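Thrombospondin related anonymous protein (Plasmodium falciparum, PDB 4F1J) probably serves as a parasite surface adhesin for host contact during motility and invasion, through a magnesium-binding von Willebrand factor A domain. Local coordinates at residues Lys35-Gln38 against Gln39-Leu42. Residues are numbered along the deposited sequence; the frame is centred on the assembly and turned at random.
Sequences KLIQ and QLNL
Two donors of one residue converge on the carbonyl oxygen of Lys35, and they differ sharply in quality. The side-chain amide of Gln39 supplies the sound bond: its NE2 lies 3.0 Å from Lys35 O, the N-H points at the oxygen at 160°, and the oxygen sits almost in the amide plane, although the donor is tilted from the carbonyl plane. The backbone N of Gln39 reaches the same oxygen at 3.4 Å, a weak bond. A bend at chi2 of Gln39 (-49°) accounts for the first contact, because it turns the amide back toward Lys35 O and brings NE2 to 3.8 Å from CG of Lys35. The Lys35 chain itself is extended, and its NZ bonds to the carbonyl oxygen of Lys185.

The two main-chain bonds that follow are shorter than the weak one. Gln39 N donates to Leu36 O at 2.9 Å, and Leu40 N to Ile37 O at 3.0 Å; both span three residues, a 3-10-like spacing, on the path from helix 22-38 to the loop before strand 47-54 of the Rossmann-like von Willebrand factor A fold. The loop then turns through an inverse gamma turn centred on Asn41.

Leu36, Ile37, Leu40 and Leu42 are buried. Leu40 CD1 lies 4.1 Å from Leu36 CD2, the two side chains running obliquely past each other, and Met192 of helix 184-200 touches both. Ile37 CG2 meets Leu42 CD1 at 4.3 Å. Both of these residues also pack on Leu49 of strand 47-54 and on helix 72-80, whose Lys72 NZ bonds to Gln38 O and so joins that helix to the carboxyl-terminal side of helix 22-38.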
# COMPACT_ATOMS: atom_id res chain seq x y z
N LYS A 35 5.33 2.32 10.82
CA LYS A 35 4.35 3.20 11.42
C LYS A 35 2.95 2.97 10.81
O LYS A 35 1.96 3.04 11.50
CB LYS A 35 4.76 4.68 11.28
CG LYS A 35 3.88 5.62 12.09
CD LYS A 35 4.55 6.91 12.42
CE LYS A 35 3.61 7.83 13.23
NZ LYS A 35 4.24 9.12 13.62
N LEU A 36 2.88 2.66 9.52
CA LEU A 36 1.59 2.38 8.89
C LEU A 36 0.96 1.17 9.57
O LEU A 36 -0.23 1.21 9.98
CB LEU A 36 1.81 2.12 7.39
CG LEU A 36 0.59 1.76 6.53
CD1 LEU A 36 0.98 2.05 5.08
CD2 LEU A 36 0.05 0.31 6.64
N ILE A 37 1.76 0.12 9.73
CA ILE A 37 1.31 -1.11 10.37
C ILE A 37 0.89 -0.86 11.81
O ILE A 37 -0.09 -1.44 12.29
CB ILE A 37 2.37 -2.21 10.24
CG1 ILE A 37 2.38 -2.68 8.77
CG2 ILE A 37 2.13 -3.38 11.25
CD1 ILE A 37 3.59 -3.48 8.36
N GLN A 38 1.57 0.07 12.48
CA GLN A 38 1.13 0.47 13.82
C GLN A 38 -0.26 1.13 13.89
O GLN A 38 -0.84 1.21 14.96
CB GLN A 38 2.16 1.38 14.46
CG GLN A 38 3.41 0.65 14.80
CD GLN A 38 4.47 1.54 15.35
OE1 GLN A 38 4.66 2.67 14.87
NE2 GLN A 38 5.19 1.05 16.36
N GLN A 39 -0.80 1.58 12.75
CA GLN A 39 -2.12 2.16 12.69
C GLN A 39 -3.21 1.10 12.57
O GLN A 39 -4.37 1.47 12.53
CB GLN A 39 -2.27 3.10 11.48
CG GLN A 39 -1.17 4.19 11.37
CD GLN A 39 -0.95 4.93 12.67
OE1 GLN A 39 -1.90 5.52 13.23
NE2 GLN A 39 0.29 4.94 13.14
N LEU A 40 -2.84 -0.16 12.46
CA LEU A 40 -3.79 -1.25 12.16
C LEU A 40 -4.00 -2.14 13.36
O LEU A 40 -3.03 -2.61 13.97
CB LEU A 40 -3.23 -2.13 11.05
CG LEU A 40 -2.70 -1.42 9.79
CD1 LEU A 40 -2.11 -2.46 8.84
CD2 LEU A 40 -3.79 -0.63 9.14
N ASN A 41 -5.27 -2.46 13.63
CA ASN A 41 -5.57 -3.54 14.55
C ASN A 41 -5.50 -4.89 13.84
O ASN A 41 -6.52 -5.41 13.36
CB ASN A 41 -6.93 -3.35 15.22
CG ASN A 41 -7.21 -4.45 16.21
OD1 ASN A 41 -6.28 -5.12 16.65
ND2 ASN A 41 -8.50 -4.71 16.49
N LEU A 42 -4.30 -5.44 13.75
CA LEU A 42 -4.12 -6.76 13.16
C LEU A 42 -4.68 -7.79 14.13
O LEU A 42 -4.30 -7.82 15.30
CB LEU A 42 -2.66 -7.06 12.84
CG LEU A 42 -2.02 -6.14 11.79
CD1 LEU A 42 -0.64 -6.68 11.39
CD2 LEU A 42 -2.89 -5.92 10.51